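Local coordinates for protein putative hydroxymethylglutaryl-CoA synthase (Streptococcus mutans, PDB 3SQZ) that probably makes 3-hydroxy-3-methylglutaryl-CoA by condensing acetyl-CoA with acetoacetyl-CoA, and binds coenzyme A within a thiolase fold, at residues 151-154 and 155-159; 222-226 and 227-231; 270-273 and 274-277; 363-366 and 367-371; 410-414 and 415-419. One frame throughout, in Å; residues are numbered along the deposited sequence.

Interaction 1: 151-154 and 155-159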
# COMPACT_ATOMS: atom_id res chain seq x y z
N ALA A 151 -3.83 6.25 9.76
CA ALA A 151 -4.21 5.05 10.49
C ALA A 151 -3.09 4.61 11.42
O ALA A 151 -3.32 4.27 12.58
CB ALA A 151 -4.58 3.93 9.52
N LEU A 152 -1.87 4.60 10.90
CA LEU A 152 -0.72 4.20 11.68
C LEU A 152 -0.50 5.15 12.85
O LEU A 152 -0.15 4.72 13.95
CB LEU A 152 0.51 4.16 10.79
CG LEU A 152 1.74 3.43 11.29
CD1 LEU A 152 1.38 1.97 11.53
CD2 LEU A 152 2.85 3.54 10.27
N ASN A 153 -0.68 6.44 12.61
CA ASN A 153 -0.49 7.41 13.66
C ASN A 153 -1.50 7.25 14.80
O ASN A 153 -1.13 7.28 15.97
CB ASN A 153 -0.53 8.82 13.09
CG ASN A 153 -0.19 9.87 14.11
OD1 ASN A 153 -1.06 10.56 14.63
ND2 ASN A 153 1.09 9.98 14.43
N TYR A 154 -2.77 7.11 14.45
CA TYR A 154 -3.79 6.85 15.46
C TYR A 154 -3.46 5.55 16.20
O TYR A 154 -3.53 5.49 17.43
CB TYR A 154 -5.17 6.81 14.80
CG TYR A 154 -6.36 6.61 15.72
CD1 TYR A 154 -6.28 6.79 17.10
CD2 TYR A 154 -7.59 6.25 15.18
CE1 TYR A 154 -7.41 6.61 17.92
CE2 TYR A 154 -8.71 6.08 15.98
CZ TYR A 154 -8.62 6.25 17.33
OH TYR A 154 -9.75 6.06 18.11
N ALA A 155 -3.09 4.51 15.46
CA ALA A 155 -2.72 3.24 16.08
C ALA A 155 -1.64 3.43 17.14
O ALA A 155 -1.73 2.89 18.25
CB ALA A 155 -2.26 2.25 15.02
N LYS A 156 -0.60 4.18 16.77
CA LYS A 156 0.53 4.40 17.66
C LYS A 156 0.09 5.11 18.94
O LYS A 156 0.48 4.71 20.04
CB LYS A 156 1.59 5.22 16.91
CG LYS A 156 2.94 5.31 17.58
CD LYS A 156 2.97 6.35 18.67
CE LYS A 156 4.38 6.50 19.21
NZ LYS A 156 4.48 7.56 20.24
N LEU A 157 -0.72 6.15 18.80
CA LEU A 157 -1.17 6.89 19.97
C LEU A 157 -2.09 6.07 20.86
O LEU A 157 -2.05 6.17 22.09
CB LEU A 157 -1.87 8.18 19.56
CG LEU A 157 -0.98 9.16 18.81
CD1 LEU A 157 -1.77 10.40 18.43
CD2 LEU A 157 0.26 9.52 19.63
N HIS A 158 -2.96 5.27 20.24
CA HIS A 158 -3.86 4.41 20.97
C HIS A 158 -3.09 3.41 21.83
O HIS A 158 -3.40 3.21 23.01
CB HIS A 158 -4.80 3.69 19.99
CG HIS A 158 -5.63 2.62 20.62
ND1 HIS A 158 -6.83 2.87 21.24
CD2 HIS A 158 -5.42 1.28 20.72
CE1 HIS A 158 -7.33 1.73 21.70
NE2 HIS A 158 -6.50 0.75 21.39
N VAL A 159 -2.07 2.78 21.26
CA VAL A 159 -1.30 1.81 22.01
C VAL A 159 -0.50 2.50 23.12
O VAL A 159 -0.37 1.98 24.22
CB VAL A 159 -0.37 0.98 21.11
CG1 VAL A 159 0.56 0.12 21.95
CG2 VAL A 159 -1.21 0.13 20.16
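The phenol ring of Y154 meets H158 obliquely, CE1 coming to 4.4 Å from CB of the histidine one turn further along, while the imidazole of H158 lies against the ring of H162 with their planes at about 60°. Y154 and H158 both belong to helix 147-161, a helix of the thiolase fold that begins two residues after C145, the predicted acyl-thioester residue, and packs along the large mixed sheet. Y154 has CG opposite its own backbone N (chi1 -178°), a rotation that carries the ring toward strands 137-141 and 105-111. On H158 the same choice of first torsion (chi1 171°) turns the imidazole down to the sheet, where NE2 is hydrogen-bonded to D106 OD1, a bond that restrains the rotation of the ring. Four i to i+4 backbone bonds join 151-154 to 155-159, from A155 N to A151 O (2.9 Å), K156 N to L152 O (2.9 Å), L157 N to N153 O (3.1 Å) and H158 N to Y154 O (2.9 Å). A151 and A155 face the sheet with methyl groups alone, touching V169 and V167 of strand 166-175. K156 ends in salt bridges to D207 and E160. The side chains of N153 and L157 cross at a slant, the amide oxygen OD1 of N153 lying 3.9 Å from methyl CD1 of L157.

Interaction 2: 222-226 and 227-231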
# COMPACT_ATOMS: atom_id res chain seq x y z
N PRO A 222 -15.07 10.51 -8.51
CA PRO A 222 -16.47 10.75 -8.14
C PRO A 222 -17.26 9.46 -8.01
O PRO A 222 -16.85 8.40 -8.48
CB PRO A 222 -16.99 11.60 -9.30
CG PRO A 222 -15.78 12.34 -9.78
CD PRO A 222 -14.67 11.31 -9.68
N ASN A 223 -18.42 9.57 -7.38
CA ASN A 223 -19.16 8.39 -6.97
C ASN A 223 -19.68 7.56 -8.14
O ASN A 223 -19.96 6.38 -7.99
CB ASN A 223 -20.33 8.78 -6.06
CG ASN A 223 -19.89 9.44 -4.78
OD1 ASN A 223 -18.72 9.40 -4.40
ND2 ASN A 223 -20.85 10.05 -4.08
N TYR A 224 -19.80 8.20 -9.29
CA TYR A 224 -20.40 7.57 -10.46
C TYR A 224 -19.40 6.85 -11.35
O TYR A 224 -19.77 6.36 -12.41
CB TYR A 224 -21.18 8.61 -11.28
CG TYR A 224 -20.41 9.89 -11.55
CD1 TYR A 224 -19.44 9.96 -12.54
CD2 TYR A 224 -20.66 11.04 -10.81
CE1 TYR A 224 -18.74 11.13 -12.80
CE2 TYR A 224 -19.97 12.21 -11.05
CZ TYR A 224 -19.02 12.25 -12.04
OH TYR A 224 -18.34 13.43 -12.25
N THR A 225 -18.14 6.78 -10.94
CA THR A 225 -17.12 6.14 -11.77
C THR A 225 -16.26 5.17 -10.98
O THR A 225 -15.80 5.48 -9.88
CB THR A 225 -16.15 7.17 -12.32
OG1 THR A 225 -16.85 8.32 -12.84
CG2 THR A 225 -15.26 6.52 -13.35
N THR A 226 -16.00 4.01 -11.58
CA THR A 226 -15.10 3.02 -10.98
C THR A 226 -13.64 3.37 -11.22
O THR A 226 -12.74 2.79 -10.60
CB THR A 226 -15.37 1.62 -11.53
OG1 THR A 226 -15.23 1.64 -12.95
CG2 THR A 226 -16.76 1.16 -11.16
N THR A 227 -13.40 4.30 -12.14
CA THR A 227 -12.04 4.71 -12.49
C THR A 227 -11.87 6.20 -12.19
O THR A 227 -12.80 6.99 -12.34
CB THR A 227 -11.75 4.42 -13.98
OG1 THR A 227 -12.75 5.05 -14.79
CG2 THR A 227 -11.79 2.91 -14.25
N PRO A 228 -10.67 6.60 -11.76
CA PRO A 228 -10.43 8.00 -11.40
C PRO A 228 -10.25 8.91 -12.60
O PRO A 228 -9.98 8.45 -13.72
CB PRO A 228 -9.12 7.92 -10.61
CG PRO A 228 -8.41 6.77 -11.22
CD PRO A 228 -9.48 5.77 -11.53
N TYR A 229 -10.39 10.20 -12.35
CA TYR A 229 -9.92 11.24 -13.25
C TYR A 229 -8.56 11.68 -12.75
O TYR A 229 -8.34 11.81 -11.55
CB TYR A 229 -10.91 12.41 -13.30
CG TYR A 229 -12.26 11.95 -13.77
CD1 TYR A 229 -12.43 11.46 -15.05
CD2 TYR A 229 -13.35 11.95 -12.91
CE1 TYR A 229 -13.66 10.99 -15.47
CE2 TYR A 229 -14.57 11.49 -13.32
CZ TYR A 229 -14.72 11.01 -14.60
OH TYR A 229 -15.95 10.55 -15.01
N VAL A 230 -7.63 11.90 -13.67
CA VAL A 230 -6.26 12.22 -13.26
C VAL A 230 -5.55 13.05 -14.31
O VAL A 230 -5.68 12.80 -15.51
CB VAL A 230 -5.46 10.93 -12.91
CG1 VAL A 230 -5.51 9.90 -14.04
CG2 VAL A 230 -4.01 11.25 -12.53
N ASN A 231 -4.82 14.06 -13.85
CA ASN A 231 -3.92 14.84 -14.69
C ASN A 231 -2.53 14.41 -14.26
O ASN A 231 -2.01 14.86 -13.24
CB ASN A 231 -4.16 16.34 -14.43
CG ASN A 231 -3.30 17.25 -15.31
OD1 ASN A 231 -3.71 18.37 -15.64
ND2 ASN A 231 -2.12 16.78 -15.67
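Carbon contacts gather on the ring of Y229, which P222 meets at its edge. The closest approach there is CD of the proline to CD2 of Y229, 3.5 Å, with CG of the proline in the ring plane and 3.8 Å from CE2. The two side chains cross at about a right angle, and the pyrrolidine butts against the rim of the phenol instead of lying over it. P222 also serves Y224: its CB sits 3.4 Å above one face of the Y224 ring, displaced toward the rim. Y224 in turn lies edge-on to the phenol oxygen, CE1 being 3.6 Å from Y229 OH, which falls in the plane of the Y224 ring.

These groups meet in the long connection of a small antiparallel hairpin formed by strands 219-220 and 229-230, where Y229 is bonded through its backbone to W220. The connection starts with a type I turn from P222 to T225, marked by a bond of 3.2 Å from T225 N to P222 O.

Among polar side chains, the hydroxyl of T225 donates a weak hydrogen bond to the phenol, OG1 to Y229 OH 3.2 Å. A first torsion of -46° sets OG1 beside its own backbone N and directs it to that oxygen. T225 O is held separately by R221 NH1. Beyond the turn P228 rests on Y177, a residue that binds coenzyme A, and V230 touches the coenzyme itself.

Interaction 3: 270-273 and 274-277. With COA (coenzyme A), chain D.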
# COMPACT_ATOMS: atom_id res chain seq x y z
N PHE A 270 4.12 4.54 -9.15
CA PHE A 270 4.99 3.88 -10.11
C PHE A 270 6.42 4.28 -9.72
O PHE A 270 6.63 5.36 -9.18
CB PHE A 270 4.64 4.23 -11.57
CG PHE A 270 4.62 5.71 -11.88
CD1 PHE A 270 5.66 6.31 -12.57
CD2 PHE A 270 3.53 6.50 -11.51
CE1 PHE A 270 5.63 7.67 -12.89
CE2 PHE A 270 3.50 7.86 -11.82
CZ PHE A 270 4.54 8.44 -12.51
N PRO A 271 7.40 3.39 -9.94
CA PRO A 271 8.71 3.68 -9.34
C PRO A 271 9.42 4.92 -9.89
O PRO A 271 10.17 5.53 -9.14
CB PRO A 271 9.51 2.40 -9.62
CG PRO A 271 8.47 1.33 -9.68
CD PRO A 271 7.30 1.99 -10.38
N LYS A 272 9.18 5.30 -11.14
CA LYS A 272 9.79 6.53 -11.65
C LYS A 272 9.42 7.76 -10.81
O LYS A 272 10.26 8.63 -10.59
CB LYS A 272 9.46 6.74 -13.13
CG LYS A 272 9.88 8.10 -13.69
CD LYS A 272 11.40 8.29 -13.71
CE LYS A 272 12.08 7.46 -14.78
NZ LYS A 272 11.65 7.82 -16.16
N LEU A 273 8.17 7.85 -10.34
CA LEU A 273 7.79 9.00 -9.53
C LEU A 273 8.57 9.04 -8.22
O LEU A 273 9.03 10.09 -7.79
CB LEU A 273 6.28 9.03 -9.27
CG LEU A 273 5.80 10.27 -8.50
CD1 LEU A 273 6.19 11.54 -9.24
CD2 LEU A 273 4.29 10.22 -8.30
N ALA A 274 8.73 7.87 -7.60
CA ALA A 274 9.50 7.79 -6.37
C ALA A 274 10.96 8.18 -6.61
O ALA A 274 11.58 8.83 -5.77
CB ALA A 274 9.42 6.41 -5.77
N LEU A 275 11.51 7.78 -7.76
CA LEU A 275 12.87 8.18 -8.12
C LEU A 275 12.99 9.70 -8.26
O LEU A 275 13.97 10.30 -7.83
CB LEU A 275 13.31 7.47 -9.41
CG LEU A 275 14.69 7.85 -9.95
CD1 LEU A 275 15.80 7.54 -8.95
CD2 LEU A 275 14.93 7.14 -11.28
N LYS A 276 11.99 10.32 -8.88
CA LYS A 276 11.96 11.78 -8.95
C LYS A 276 11.93 12.39 -7.55
O LYS A 276 12.60 13.39 -7.30
CB LYS A 276 10.77 12.25 -9.77
CG LYS A 276 10.88 11.94 -11.25
CD LYS A 276 9.66 12.44 -11.99
CE LYS A 276 9.78 12.18 -13.49
NZ LYS A 276 8.61 12.75 -14.20
N GLY A 277 11.17 11.78 -6.64
CA GLY A 277 11.11 12.26 -5.27
C GLY A 277 12.46 12.15 -4.58
O GLY A 277 12.93 13.08 -3.93
N1A COA D . 11.75 5.10 -23.58
C2A COA D . 11.94 5.51 -22.31
N3A COA D . 11.01 6.33 -21.70
C4A COA D . 9.89 6.71 -22.38
C5A COA D . 9.68 6.28 -23.69
C6A COA D . 10.59 5.49 -24.29
N6A COA D . 10.39 5.04 -25.63
N7A COA D . 8.50 6.80 -24.14
C8A COA D . 7.97 7.53 -23.15
N9A COA D . 8.87 7.48 -22.06
C1B COA D . 8.63 8.01 -20.73
C2B COA D . 8.93 9.47 -20.28
O2B COA D . 9.75 10.39 -20.84
C3B COA D . 8.53 9.41 -18.82
O3B COA D . 9.37 9.59 -17.74
P3B COA D . 9.87 10.99 -17.31
O7A COA D . 8.71 11.74 -16.57
O8A COA D . 11.05 10.69 -16.33
O9A COA D . 10.34 11.76 -18.52
C4B COA D . 7.41 8.44 -18.85
O4B COA D . 7.97 7.35 -19.61
C5B COA D . 5.96 8.80 -18.83
O5B COA D . 5.74 9.41 -20.07
P1A COA D . 4.30 9.97 -20.42
O1A COA D . 3.84 11.02 -19.33
O2A COA D . 4.32 10.59 -21.81
O3A COA D . 3.33 8.71 -20.38
P2A COA D . 1.74 8.80 -20.25
O4A COA D . 1.18 10.07 -20.99
O5A COA D . 1.13 7.55 -20.84
O6A COA D . 1.36 8.90 -18.71
CBP COA D . 1.55 8.52 -16.31
CCP COA D . 2.15 8.35 -17.69
CDP COA D . 1.43 9.97 -16.01
CEP COA D . 2.43 7.86 -15.27
CAP COA D . 0.20 7.86 -16.34
OAP COA D . 0.29 6.49 -16.35
C9P COA D . -0.71 8.33 -15.21
O9P COA D . -1.26 9.42 -15.22
N8P COA D . -0.93 7.36 -14.13
C7P COA D . -1.63 7.73 -12.92
C6P COA D . -0.84 8.65 -12.00
C5P COA D . -1.53 8.92 -10.67
O5P COA D . -2.36 8.16 -10.23
N4P COA D . -1.10 10.05 -9.89
C3P COA D . -1.67 10.27 -8.55
C2P COA D . -0.75 10.06 -7.38
S1P COA D . 0.85 10.80 -7.51
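K272 and K276, one helical turn apart, share the 3'-phosphate of coenzyme A through charge-assisted hydrogen bonds. K276 NZ donates to O7A at 2.6 Å, K272 NZ to O8A at 2.9 Å and, weakly, to the ester oxygen O3B at 3.3 Å. The routes differ. K276 runs out fully extended beyond CG, whereas K272 is bent at its second, third and fourth torsions and folds so that its aliphatic chain runs beside O8A before NZ bonds it. G70 O provides a further acceptor for the K272 ammonium, fixing where it sits. The two NZ atoms stay 6.1 Å apart with the anion gathered between their bonds, an arrangement that would offset their like charges.

All this hangs on the first turns of helix 271-279, with F270 at the N-cap position. Its regular backbone bonds include K276 N to K272 O, 3.0 Å, which spans the turn between the two lysines.

Apolar contacts take over toward the pantetheine arm. One face of the F270 ring carries methyl CEP of the coenzyme, 3.5 Å above the plane; the opposite face carries CB of L273, 3.7 Å above it, and both are displaced toward the rim. F270 adopts the crowded position between its backbone N and carbonyl carbon (chi1 55°), which places the ring between these two groups. Further along, methyl CD2 of L273 approaches the thiol sulfur S1P to 3.6 Å, and the L273 side chain lies about 6 Å from that of H267, a predicted proton donor or acceptor.

Interaction 4: 363-366 and 367-371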
# COMPACT_ATOMS: atom_id res chain seq x y z
N GLN A 363 10.05 -12.05 5.26
CA GLN A 363 10.10 -13.21 4.38
C GLN A 363 11.21 -13.03 3.36
O GLN A 363 11.52 -11.91 2.98
CB GLN A 363 8.76 -13.43 3.68
CG GLN A 363 7.62 -13.77 4.64
CD GLN A 363 6.29 -13.96 3.94
OE1 GLN A 363 6.21 -13.94 2.72
NE2 GLN A 363 5.23 -14.14 4.73
N THR A 364 11.80 -14.14 2.93
CA THR A 364 12.89 -14.11 1.97
C THR A 364 12.49 -14.51 0.56
O THR A 364 13.25 -14.27 -0.38
CB THR A 364 14.05 -15.02 2.40
OG1 THR A 364 13.55 -16.34 2.63
CG2 THR A 364 14.72 -14.48 3.65
N ASN A 365 11.33 -15.13 0.40
CA ASN A 365 10.93 -15.66 -0.91
C ASN A 365 9.75 -14.92 -1.53
O ASN A 365 9.00 -15.49 -2.32
CB ASN A 365 10.63 -17.16 -0.82
CG ASN A 365 9.44 -17.46 0.05
OD1 ASN A 365 9.01 -16.63 0.85
ND2 ASN A 365 8.90 -18.67 -0.10
N ARG A 366 9.59 -13.64 -1.20
CA ARG A 366 8.41 -12.93 -1.70
C ARG A 366 8.42 -12.76 -3.22
O ARG A 366 7.39 -12.86 -3.87
CB ARG A 366 8.24 -11.59 -0.99
CG ARG A 366 6.81 -11.12 -0.99
CD ARG A 366 6.63 -9.86 -0.17
NE ARG A 366 7.03 -9.99 1.24
CZ ARG A 366 6.22 -10.39 2.23
NH1 ARG A 366 4.98 -10.78 1.98
NH2 ARG A 366 6.67 -10.42 3.47
N LEU A 367 9.60 -12.52 -3.80
CA LEU A 367 9.69 -12.43 -5.25
C LEU A 367 9.33 -13.76 -5.90
O LEU A 367 8.67 -13.81 -6.94
CB LEU A 367 11.09 -11.97 -5.68
CG LEU A 367 11.48 -10.53 -5.36
CD1 LEU A 367 12.96 -10.27 -5.67
CD2 LEU A 367 10.59 -9.56 -6.10
N ASP A 368 9.75 -14.85 -5.27
CA ASP A 368 9.38 -16.17 -5.75
C ASP A 368 7.87 -16.35 -5.73
O ASP A 368 7.27 -16.86 -6.67
CB ASP A 368 10.07 -17.25 -4.92
CG ASP A 368 11.56 -17.09 -4.92
OD1 ASP A 368 12.17 -17.28 -5.97
OD2 ASP A 368 12.13 -16.70 -3.88
N LYS A 369 7.24 -15.94 -4.63
CA LYS A 369 5.78 -16.05 -4.54
C LYS A 369 5.10 -15.22 -5.62
O LYS A 369 4.12 -15.67 -6.22
CB LYS A 369 5.29 -15.66 -3.15
CG LYS A 369 5.73 -16.60 -2.04
CD LYS A 369 5.20 -16.09 -0.71
CE LYS A 369 5.55 -17.00 0.44
NZ LYS A 369 4.91 -16.49 1.69
N LEU A 370 5.61 -14.03 -5.89
CA LEU A 370 5.00 -13.18 -6.92
C LEU A 370 5.09 -13.81 -8.31
O LEU A 370 4.19 -13.63 -9.14
CB LEU A 370 5.61 -11.78 -6.92
CG LEU A 370 5.25 -10.94 -5.69
CD1 LEU A 370 6.13 -9.71 -5.65
CD2 LEU A 370 3.78 -10.55 -5.69
N LYS A 371 6.15 -14.58 -8.56
CA LYS A 371 6.29 -15.28 -9.84
C LYS A 371 5.22 -16.35 -10.04
O LYS A 371 4.98 -16.78 -11.16
CB LYS A 371 7.68 -15.88 -10.00
CG LYS A 371 8.76 -14.87 -10.30
CD LYS A 371 10.08 -15.58 -10.55
CE LYS A 371 11.17 -14.65 -11.07
NZ LYS A 371 11.64 -13.71 -10.02
O HOH W 1 3.69 -13.94 1.44
O HOH W 2 12.30 -12.43 -2.58
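L367 follows directly on R366, and its N gives a bond to water 2, which in turn donates to T364 O, both 3.0 Å. D368 lays its carboxylate beside N365, OD2 lying 3.4 Å from CB of the asparagine. K369 makes the most bonds of the segment to 363-366. Its N donates to N365 O at 2.9 Å, and its side chain, extended beyond CG, passes N365 slantwise, CE 3.5 Å from OD1, before NZ bonds Q363 OE1 at 3.0 Å. The ammonium comes from above the amide plane of Q363, 50° out of it, and water 1 closes a small triangle by donating to OE1 and accepting from NZ.

The element so built is the start of helix 366-371, with N365 in the N-cap position although its side chain makes no capping bond. Q363, from the preceding loop, is steadied through its NE2 by E95, and its OE1 also lies over one face of the R366 guanidinium, 3.3 Å above the plane. That guanidinium pairs through NE with E325, whose carboxylate also receives Q363 N. L370 follows with a backbone bond from its N to R366 O, 2.9 Å, while its own oxygen accepts R373 NE.

Interaction 5: 410-414 and 415-419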
# COMPACT_ATOMS: atom_id res chain seq x y z
N LYS A 410 -17.92 -14.56 -2.51
CA LYS A 410 -18.59 -15.76 -3.01
C LYS A 410 -19.77 -15.45 -3.91
O LYS A 410 -20.02 -16.15 -4.89
CB LYS A 410 -19.07 -16.62 -1.83
CG LYS A 410 -17.96 -17.05 -0.89
CD LYS A 410 -16.91 -17.87 -1.60
CE LYS A 410 -15.88 -18.41 -0.62
NZ LYS A 410 -16.47 -19.38 0.34
N GLU A 411 -20.52 -14.41 -3.55
CA GLU A 411 -21.75 -14.04 -4.24
C GLU A 411 -22.22 -12.73 -3.63
O GLU A 411 -21.68 -12.28 -2.61
CB GLU A 411 -22.83 -15.11 -4.04
CG GLU A 411 -23.28 -15.26 -2.58
CD GLU A 411 -24.33 -16.34 -2.38
OE1 GLU A 411 -24.15 -17.19 -1.49
OE2 GLU A 411 -25.35 -16.31 -3.09
N ILE A 412 -23.23 -12.13 -4.24
CA ILE A 412 -23.98 -11.06 -3.59
C ILE A 412 -25.40 -11.59 -3.41
O ILE A 412 -26.01 -12.09 -4.35
CB ILE A 412 -23.96 -9.76 -4.41
CG1 ILE A 412 -22.53 -9.25 -4.57
CG2 ILE A 412 -24.84 -8.70 -3.75
CD1 ILE A 412 -22.40 -8.00 -5.42
N LEU A 413 -25.89 -11.52 -2.18
CA LEU A 413 -27.18 -12.08 -1.82
C LEU A 413 -28.06 -10.94 -1.31
O LEU A 413 -27.80 -10.37 -0.26
CB LEU A 413 -26.99 -13.13 -0.72
CG LEU A 413 -28.23 -13.91 -0.28
CD1 LEU A 413 -28.84 -14.67 -1.45
CD2 LEU A 413 -27.88 -14.85 0.87
N GLU A 414 -29.08 -10.61 -2.10
CA GLU A 414 -29.97 -9.48 -1.80
C GLU A 414 -29.18 -8.27 -1.31
O GLU A 414 -29.44 -7.70 -0.24
CB GLU A 414 -31.10 -9.89 -0.84
CG GLU A 414 -31.97 -10.97 -1.47
CD GLU A 414 -33.28 -11.23 -0.74
OE1 GLU A 414 -33.75 -10.37 0.03
OE2 GLU A 414 -33.85 -12.32 -0.95
N HIS A 415 -28.20 -7.91 -2.13
CA HIS A 415 -27.36 -6.73 -1.96
C HIS A 415 -26.27 -6.85 -0.91
O HIS A 415 -25.50 -5.91 -0.72
CB HIS A 415 -28.21 -5.46 -1.72
CG HIS A 415 -29.06 -5.10 -2.90
ND1 HIS A 415 -30.43 -5.22 -2.90
CD2 HIS A 415 -28.72 -4.64 -4.12
CE1 HIS A 415 -30.90 -4.84 -4.07
NE2 HIS A 415 -29.88 -4.48 -4.83
N GLN A 416 -26.18 -8.01 -0.25
CA GLN A 416 -25.12 -8.26 0.72
C GLN A 416 -23.94 -8.97 0.06
O GLN A 416 -24.09 -10.06 -0.51
CB GLN A 416 -25.62 -9.16 1.85
CG GLN A 416 -26.83 -8.63 2.61
CD GLN A 416 -27.18 -9.49 3.82
OE1 GLN A 416 -26.30 -10.10 4.45
NE2 GLN A 416 -28.45 -9.55 4.15
N ARG A 417 -22.75 -8.40 0.18
CA ARG A 417 -21.54 -9.05 -0.31
C ARG A 417 -21.18 -10.19 0.64
O ARG A 417 -20.97 -9.97 1.83
CB ARG A 417 -20.40 -8.03 -0.41
CG ARG A 417 -20.68 -6.95 -1.44
CD ARG A 417 -19.63 -5.85 -1.45
NE ARG A 417 -18.36 -6.26 -2.07
CZ ARG A 417 -18.11 -6.21 -3.38
NH1 ARG A 417 -16.92 -6.58 -3.83
NH2 ARG A 417 -19.05 -5.81 -4.24
N ILE A 418 -21.12 -11.41 0.12
CA ILE A 418 -20.91 -12.58 0.95
C ILE A 418 -19.45 -13.03 0.81
O ILE A 418 -19.03 -13.45 -0.27
CB ILE A 418 -21.85 -13.74 0.56
CG1 ILE A 418 -23.32 -13.29 0.63
CG2 ILE A 418 -21.58 -14.96 1.44
CD1 ILE A 418 -23.76 -12.80 1.99
N TYR A 419 -18.71 -12.93 1.91
CA TYR A 419 -17.30 -13.31 1.94
C TYR A 419 -17.11 -14.60 2.72
O TYR A 419 -17.84 -14.87 3.67
CB TYR A 419 -16.49 -12.22 2.63
CG TYR A 419 -16.49 -10.90 1.92
CD1 TYR A 419 -15.71 -10.71 0.78
CD2 TYR A 419 -17.27 -9.84 2.37
CE1 TYR A 419 -15.70 -9.51 0.12
CE2 TYR A 419 -17.26 -8.62 1.72
CZ TYR A 419 -16.48 -8.46 0.59
OH TYR A 419 -16.48 -7.26 -0.06
O HOH W 3 -30.47 -8.40 2.33
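A beta hairpin with a two-residue loop joins strands 407-413 and 416-421, its type I' turn running from L413 to Q416 with E414 and H415 at the corners, both with positive phi. The turn is closed by reciprocal bonds of 2.9 Å, L413 N to Q416 O and Q416 N to L413 O. Further from the turn, I418 N reaches E411 O at 2.9 Å, and K410 N reaches I418 O at 2.7 Å. Between these bonds I412 and R417 form a non-hydrogen-bonded antiparallel pair, and there the CA of I412 makes a CA-H...O contact with Q416 O. The strands run nearly antiparallel, 156° between their directions, and their side chains alternate between two faces. On one, I412 and R417 run side by side, methyl CD1 of I412 lying 4.2 Å from NH2 of the guanidinium. On the other, CG1 of I418 rests between E411 and L413, 3.9 Å from CB of the leucine. R417, bent at its third torsion (chi3 75°), turns its head to give NE to Y419 OH in the plane of the guanidinium, 2.9 Å away. D84 takes both R417 NH1 and the Y419 hydroxyl, so one carboxylate holds this pair to the body of the protein, where the Y419 ring also meets Y125 edge-to-face. At the turn water 3 bridges E414 and Q416, donating to E414 O and accepting from Q416 NE2 at 3.0 Å.

Coenzyme A is the natural reference point for the five contacts. Interaction 3 grips its 3'-phosphate and lines its arm, and interaction 2 reaches the same pocket through V230; their nearest atoms are about 8 Å apart although their centres are separated by about 23 Å. Interaction 4 approaches interaction 3 to about 12 Å between nearest atoms but lies away from the annotated sites. So does interaction 1, about 18 Å from interaction 3 at the nearest atoms, on the helix that follows C145. Interaction 5 stands furthest from the lysine pair: its centre and that of interaction 3 are about 39 Å apart, on opposite sides of the chain's centre.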